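Local coordinates for protein CdiI (Burkholderia pseudomallei 1026a, PDB 4G6V) that binds the CdiA-CT tRNase toxin of a contact-dependent growth inhibition system and, as its immunity protein, probably neutralises it, at residues I3-R13 with L56-L66. Sequence-based numbering, arbitrary orientation.
Sequences IDLFCYLSIDR and LVAESFFLVSL
Phe61 holds CG opposite its backbone N (chi1 166°), while Phe6 and Tyr8 keep theirs beside the N and opposite the carbonyl carbon. These torsions bring three rings together on one face of the sheet. Phe61 turns an edge to the face of Tyr8, a T-shaped pair with centroids 5.2 Å apart and planes at 73°. Phe61 CE1 also lies 3.4 Å from Phe6 CD1. Leu63 CD1 sits over a face of the Phe6 ring, 3.6 Å from the ring centroid, in a CH-pi contact. On the other face of the sheet, chi1 of 70° sets Phe62 CG between the backbone N and the carbonyl carbon and leans the ring toward Cys7. Cys7 CB lies over that ring, 3.6 Å from its centroid, and Cys7 SG approaches it obliquely. Leu9 CD1 meets the ring at its edge. Strands 4-9 and 60-66 are antiparallel neighbours at the centre of the CdiI sheet, between strands 91-95 and 35-42. Backbone bonds pair Leu5 with Val64 and Cys7 with Phe62. A classic beta bulge places two residues, Glu59 and Ser60, against the single residue Leu9. Leu9 O takes Glu59 N at 2.8 Å and, more weakly, Ser60 N. From the bulge itself, Ser60 OG donates to Ile11 O at 2.8 Å from above the carbonyl plane. This bond ties the turn before helix 13-26 to the strand. At the far end, Asp4 OD2 makes a salt bridge to Lys121 of the toxin chain, and Phe61 packs on Ser124 of that chain.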
ATOM      1  N   ILE B   3       0.586   4.539  -0.393  1.00 39.24           N
ATOM      2  CA  ILE B   3       1.211   4.031   0.829  1.00 38.82           C
ATOM      3  C   ILE B   3       0.202   3.454   1.818  1.00 31.85           C
ATOM      4  O   ILE B   3      -0.775   4.107   2.192  1.00 30.43           O
ATOM      5  CB  ILE B   3       2.112   5.088   1.487  1.00 35.12           C
ATOM      6  CG1 ILE B   3       3.407   5.220   0.684  1.00 33.61           C
ATOM      7  CG2 ILE B   3       2.440   4.700   2.879  1.00 27.33           C
ATOM      8  CD1 ILE B   3       4.233   6.447   1.046  1.00 26.17           C
ATOM      9  N   ASP B   4       0.445   2.216   2.225  1.00 29.20           N
ATOM     10  CA  ASP B   4      -0.494   1.518   3.086  1.00 29.25           C
ATOM     11  C   ASP B   4       0.200   0.927   4.307  1.00 30.75           C
ATOM     12  O   ASP B   4       1.220   0.250   4.191  1.00 29.01           O
ATOM     13  CB  ASP B   4      -1.225   0.415   2.300  1.00 27.73           C
ATOM     14  CG  ASP B   4      -2.180   0.980   1.258  1.00 39.21           C
ATOM     15  OD1 ASP B   4      -2.872   1.974   1.575  1.00 44.77           O
ATOM     16  OD2 ASP B   4      -2.238   0.443   0.127  1.00 30.92           O
ATOM     17  N   LEU B   5      -0.367   1.188   5.477  1.00 34.31           N
ATOM     18  CA  LEU B   5       0.057   0.531   6.705  1.00 29.73           C
ATOM     19  C   LEU B   5      -0.731  -0.773   6.876  1.00 28.98           C
ATOM     20  O   LEU B   5      -1.964  -0.771   6.969  1.00 24.07           O
ATOM     21  CB  LEU B   5      -0.114   1.478   7.903  1.00 30.71           C
ATOM     22  CG  LEU B   5       0.641   2.818   7.761  1.00 31.59           C
ATOM     23  CD1 LEU B   5       0.416   3.760   8.936  1.00 24.82           C
ATOM     24  CD2 LEU B   5       2.140   2.608   7.537  1.00 20.48           C
ATOM     25  N   PHE B   6      -0.002  -1.880   6.848  1.00 22.86           N
ATOM     26  CA  PHE B   6      -0.566  -3.190   7.101  1.00 22.42           C
ATOM     27  C   PHE B   6      -0.552  -3.422   8.598  1.00 27.76           C
ATOM     28  O   PHE B   6       0.501  -3.435   9.208  1.00 33.43           O
ATOM     29  CB  PHE B   6       0.268  -4.258   6.418  1.00 20.38           C
ATOM     30  CG  PHE B   6      -0.094  -4.468   5.003  1.00 26.26           C
ATOM     31  CD1 PHE B   6      -0.511  -5.707   4.554  1.00 30.36           C
ATOM     32  CD2 PHE B   6      -0.060  -3.417   4.108  1.00 25.13           C
ATOM     33  CE1 PHE B   6      -0.877  -5.890   3.214  1.00 30.87           C
ATOM     34  CE2 PHE B   6      -0.416  -3.596   2.764  1.00 25.36           C
ATOM     35  CZ  PHE B   6      -0.827  -4.829   2.326  1.00 23.79           C
ATOM     36  N   CYS B   7      -1.717  -3.605   9.194  1.00 24.80           N
ATOM     37  CA  CYS B   7      -1.819  -3.653  10.641  1.00 20.91           C
ATOM     38  C   CYS B   7      -2.359  -4.985  11.033  1.00 18.81           C
ATOM     39  O   CYS B   7      -3.482  -5.312  10.706  1.00 29.17           O
ATOM     40  CB  CYS B   7      -2.773  -2.566  11.134  1.00 20.30           C
ATOM     41  SG  CYS B   7      -2.240  -0.890  10.698  1.00 28.53           S
ATOM     42  N   TYR B   8      -1.550  -5.762  11.718  1.00 19.33           N
ATOM     43  CA  TYR B   8      -1.987  -7.033  12.286  1.00 23.93           C
ATOM     44  C   TYR B   8      -2.268  -6.927  13.785  1.00 30.09           C
ATOM     45  O   TYR B   8      -1.514  -6.278  14.535  1.00 24.88           O
ATOM     46  CB  TYR B   8      -0.928  -8.103  12.054  1.00 26.60           C
ATOM     47  CG  TYR B   8      -0.425  -8.155  10.640  1.00 28.20           C
ATOM     48  CD1 TYR B   8      -0.742  -9.218   9.823  1.00 22.62           C
ATOM     49  CD2 TYR B   8       0.368  -7.124  10.119  1.00 27.85           C
ATOM     50  CE1 TYR B   8      -0.280  -9.277   8.522  1.00 32.14           C
ATOM     51  CE2 TYR B   8       0.845  -7.178   8.824  1.00 24.41           C
ATOM     52  CZ  TYR B   8       0.514  -8.258   8.029  1.00 33.66           C
ATOM     53  OH  TYR B   8       0.970  -8.328   6.734  1.00 30.64           O
ATOM     54  N   LEU B   9      -3.348  -7.582  14.213  1.00 30.50           N
ATOM     55  CA  LEU B   9      -3.771  -7.551  15.607  1.00 26.81           C
ATOM     56  C   LEU B   9      -3.880  -8.941  16.205  1.00 34.73           C
ATOM     57  O   LEU B   9      -4.240  -9.903  15.529  1.00 38.80           O
ATOM     58  CB  LEU B   9      -5.113  -6.836  15.753  1.00 32.93           C
ATOM     59  CG  LEU B   9      -5.199  -5.345  15.426  1.00 36.57           C
ATOM     60  CD1 LEU B   9      -6.638  -4.890  15.498  1.00 38.30           C
ATOM     61  CD2 LEU B   9      -4.330  -4.515  16.362  1.00 30.24           C
ATOM     62  N   SER B  10      -3.582  -9.042  17.493  1.00 39.50           N
ATOM     63  CA  SER B  10      -3.696 -10.306  18.188  1.00 31.58           C
ATOM     64  C   SER B  10      -5.158 -10.538  18.591  1.00 32.94           C
ATOM     65  O   SER B  10      -5.576 -11.678  18.748  1.00 35.21           O
ATOM     66  CB  SER B  10      -2.776 -10.328  19.399  1.00 25.87           C
ATOM     67  OG  SER B  10      -3.276  -9.475  20.411  1.00 40.02           O
ATOM     68  N   ILE B  11      -5.934  -9.459  18.724  1.00 31.61           N
ATOM     69  CA  ILE B  11      -7.355  -9.556  19.102  1.00 26.90           C
ATOM     70  C   ILE B  11      -8.270  -9.929  17.927  1.00 31.12           C
ATOM     71  O   ILE B  11      -7.880  -9.849  16.769  1.00 36.79           O
ATOM     72  CB  ILE B  11      -7.872  -8.262  19.787  1.00 21.73           C
ATOM     73  CG1 ILE B  11      -7.744  -7.060  18.861  1.00 31.53           C
ATOM     74  CG2 ILE B  11      -7.072  -7.978  21.029  1.00 28.90           C
ATOM     75  CD1 ILE B  11      -8.369  -5.806  19.409  1.00 32.72           C
ATOM     76  N   ASP B  12      -9.496 -10.344  18.227  1.00 43.81           N
ATOM     77  CA  ASP B  12     -10.434 -10.757  17.176  1.00 37.61           C
ATOM     78  C   ASP B  12     -11.058  -9.566  16.436  1.00 37.27           C
ATOM     79  O   ASP B  12     -10.928  -8.405  16.852  1.00 32.54           O
ATOM     80  CB  ASP B  12     -11.505 -11.701  17.723  1.00 30.22           C
ATOM     81  CG  ASP B  12     -12.489 -10.997  18.648  1.00 59.29           C
ATOM     82  OD1 ASP B  12     -13.655 -11.452  18.764  1.00 55.68           O
ATOM     83  OD2 ASP B  12     -12.095  -9.980  19.257  1.00 66.08           O
ATOM     84  N   ARG B  13     -11.711  -9.870  15.325  1.00 32.57           N
ATOM     85  CA  ARG B  13     -12.185  -8.847  14.406  1.00 28.80           C
ATOM     86  C   ARG B  13     -13.144  -7.849  15.069  1.00 35.66           C
ATOM     87  O   ARG B  13     -12.917  -6.635  15.039  1.00 31.86           O
ATOM     88  CB  ARG B  13     -12.816  -9.510  13.192  1.00 23.73           C
ATOM     89  CG  ARG B  13     -13.317  -8.540  12.171  1.00 39.47           C
ATOM     90  CD  ARG B  13     -14.373  -9.170  11.324  1.00 27.08           C
ATOM     91  NE  ARG B  13     -15.440  -9.697  12.173  1.00 49.36           N
ATOM     92  CZ  ARG B  13     -16.299  -8.932  12.854  1.00 54.19           C
ATOM     93  NH1 ARG B  13     -16.196  -7.602  12.787  1.00 43.97           N
ATOM     94  NH2 ARG B  13     -17.256  -9.488  13.603  1.00 38.74           N
ATOM     95  N   LEU B  56       4.339 -11.928  16.097  1.00 38.74           N
ATOM     96  CA  LEU B  56       2.930 -11.796  16.477  1.00 24.58           C
ATOM     97  C   LEU B  56       2.033 -12.873  15.898  1.00 30.24           C
ATOM     98  O   LEU B  56       2.126 -13.209  14.718  1.00 39.95           O
ATOM     99  CB  LEU B  56       2.402 -10.420  16.066  1.00 25.23           C
ATOM    100  CG  LEU B  56       0.947 -10.078  16.367  1.00 24.59           C
ATOM    101  CD1 LEU B  56       0.851  -9.374  17.685  1.00 25.35           C
ATOM    102  CD2 LEU B  56       0.430  -9.178  15.311  1.00 29.67           C
ATOM    103  N   VAL B  57       1.170 -13.407  16.757  1.00 36.00           N
ATOM    104  CA  VAL B  57       0.053 -14.278  16.378  1.00 37.73           C
ATOM    105  C   VAL B  57      -1.182 -13.423  16.027  1.00 28.00           C
ATOM    106  O   VAL B  57      -1.879 -12.919  16.909  1.00 33.46           O
ATOM    107  CB  VAL B  57      -0.299 -15.245  17.551  1.00 44.60           C
ATOM    108  CG1 VAL B  57      -1.336 -16.287  17.123  1.00 32.85           C
ATOM    109  CG2 VAL B  57       0.956 -15.920  18.078  1.00 32.62           C
ATOM    110  N   ALA B  58      -1.445 -13.244  14.742  1.00 31.17           N
ATOM    111  CA  ALA B  58      -2.527 -12.349  14.313  1.00 32.17           C
ATOM    112  C   ALA B  58      -3.865 -13.073  14.187  1.00 38.91           C
ATOM    113  O   ALA B  58      -3.931 -14.188  13.661  1.00 41.44           O
ATOM    114  CB  ALA B  58      -2.168 -11.650  12.987  1.00 32.24           C
ATOM    115  N   GLU B  59      -4.924 -12.438  14.683  1.00 40.67           N
ATOM    116  CA  GLU B  59      -6.291 -12.926  14.473  1.00 40.03           C
ATOM    117  C   GLU B  59      -7.041 -12.038  13.499  1.00 39.90           C
ATOM    118  O   GLU B  59      -7.831 -12.522  12.691  1.00 44.91           O
ATOM    119  CB  GLU B  59      -7.069 -13.002  15.780  1.00 30.27           C
ATOM    120  CG  GLU B  59      -6.496 -14.021  16.753  1.00 47.54           C
ATOM    121  CD  GLU B  59      -6.391 -15.427  16.156  1.00 59.69           C
ATOM    122  OE1 GLU B  59      -7.214 -15.781  15.276  1.00 56.96           O
ATOM    123  OE2 GLU B  59      -5.484 -16.184  16.580  1.00 58.94           O
ATOM    124  N   SER B  60      -6.788 -10.738  13.573  1.00 35.13           N
ATOM    125  CA  SER B  60      -7.419  -9.801  12.662  1.00 32.32           C
ATOM    126  C   SER B  60      -6.374  -8.915  11.953  1.00 38.87           C
ATOM    127  O   SER B  60      -5.200  -8.851  12.336  1.00 35.13           O
ATOM    128  CB  SER B  60      -8.494  -8.976  13.386  1.00 31.36           C
ATOM    129  OG  SER B  60      -7.956  -8.273  14.495  1.00 38.42           O
ATOM    130  N   PHE B  61      -6.816  -8.255  10.897  1.00 29.48           N
ATOM    131  CA  PHE B  61      -5.955  -7.437  10.069  1.00 23.23           C
ATOM    132  C   PHE B  61      -6.779  -6.263   9.536  1.00 29.21           C
ATOM    133  O   PHE B  61      -7.976  -6.395   9.256  1.00 24.51           O
ATOM    134  CB  PHE B  61      -5.441  -8.259   8.887  1.00 20.33           C
ATOM    135  CG  PHE B  61      -4.837  -7.430   7.812  1.00 20.85           C
ATOM    136  CD1 PHE B  61      -3.477  -7.214   7.773  1.00 22.97           C
ATOM    137  CD2 PHE B  61      -5.631  -6.834   6.847  1.00 24.11           C
ATOM    138  CE1 PHE B  61      -2.919  -6.426   6.775  1.00 31.50           C
ATOM    139  CE2 PHE B  61      -5.078  -6.047   5.846  1.00 26.71           C
ATOM    140  CZ  PHE B  61      -3.727  -5.840   5.803  1.00 23.52           C
ATOM    141  N   PHE B  62      -6.158  -5.107   9.409  1.00 23.04           N
ATOM    142  CA  PHE B  62      -6.826  -4.037   8.697  1.00 25.48           C
ATOM    143  C   PHE B  62      -5.776  -3.136   8.057  1.00 30.69           C
ATOM    144  O   PHE B  62      -4.582  -3.222   8.373  1.00 25.78           O
ATOM    145  CB  PHE B  62      -7.743  -3.242   9.623  1.00 26.73           C
ATOM    146  CG  PHE B  62      -7.003  -2.430  10.622  1.00 24.56           C
ATOM    147  CD1 PHE B  62      -6.461  -1.197  10.263  1.00 28.30           C
ATOM    148  CD2 PHE B  62      -6.814  -2.895  11.911  1.00 29.49           C
ATOM    149  CE1 PHE B  62      -5.733  -0.433  11.174  1.00 27.85           C
ATOM    150  CE2 PHE B  62      -6.081  -2.137  12.834  1.00 33.69           C
ATOM    151  CZ  PHE B  62      -5.538  -0.897  12.457  1.00 23.56           C
ATOM    152  N   LEU B  63      -6.224  -2.280   7.152  1.00 29.57           N
ATOM    153  CA  LEU B  63      -5.317  -1.458   6.383  1.00 24.41           C
ATOM    154  C   LEU B  63      -5.550   0.019   6.684  1.00 27.07           C
ATOM    155  O   LEU B  63      -6.680   0.441   6.949  1.00 27.59           O
ATOM    156  CB  LEU B  63      -5.517  -1.759   4.906  1.00 26.63           C
ATOM    157  CG  LEU B  63      -4.367  -1.514   3.934  1.00 38.74           C
ATOM    158  CD1 LEU B  63      -3.176  -2.362   4.326  1.00 30.03           C
ATOM    159  CD2 LEU B  63      -4.811  -1.821   2.492  1.00 28.12           C
ATOM    160  N   VAL B  64      -4.465   0.792   6.681  1.00 29.32           N
ATOM    161  CA  VAL B  64      -4.536   2.250   6.783  1.00 30.80           C
ATOM    162  C   VAL B  64      -3.849   2.871   5.560  1.00 34.64           C
ATOM    163  O   VAL B  64      -2.649   2.734   5.378  1.00 38.24           O
ATOM    164  CB  VAL B  64      -3.875   2.790   8.075  1.00 20.45           C
ATOM    165  CG1 VAL B  64      -4.052   4.298   8.208  1.00 21.64           C
ATOM    166  CG2 VAL B  64      -4.469   2.131   9.279  1.00 25.41           C
ATOM    167  N   SER B  65      -4.624   3.542   4.719  1.00 36.69           N
ATOM    168  CA  SER B  65      -4.090   4.141   3.508  1.00 35.93           C
ATOM    169  C   SER B  65      -3.785   5.605   3.691  1.00 37.48           C
ATOM    170  O   SER B  65      -4.533   6.327   4.356  1.00 37.71           O
ATOM    171  CB  SER B  65      -5.078   3.980   2.367  1.00 24.21           C
ATOM    172  OG  SER B  65      -5.132   2.616   1.974  1.00 31.14           O
ATOM    173  N   LEU B  66      -2.671   6.027   3.103  1.00 27.26           N
ATOM    174  CA  LEU B  66      -2.299   7.428   3.081  1.00 28.46           C
ATOM    175  C   LEU B  66      -3.093   8.070   1.939  1.00 41.84           C
ATOM    176  O   LEU B  66      -2.801   7.869   0.744  1.00 40.65           O
ATOM    177  CB  LEU B  66      -0.785   7.590   2.886  1.00 29.92           C
ATOM    178  CG  LEU B  66      -0.243   9.019   2.731  1.00 39.58           C
ATOM    179  CD1 LEU B  66      -0.333   9.803   4.046  1.00 33.78           C
ATOM    180  CD2 LEU B  66       1.197   9.043   2.158  1.00 25.87           C
TER
HETATM  181  O   HOH W   1     -10.782 -12.103  13.927  1.00 27.51           O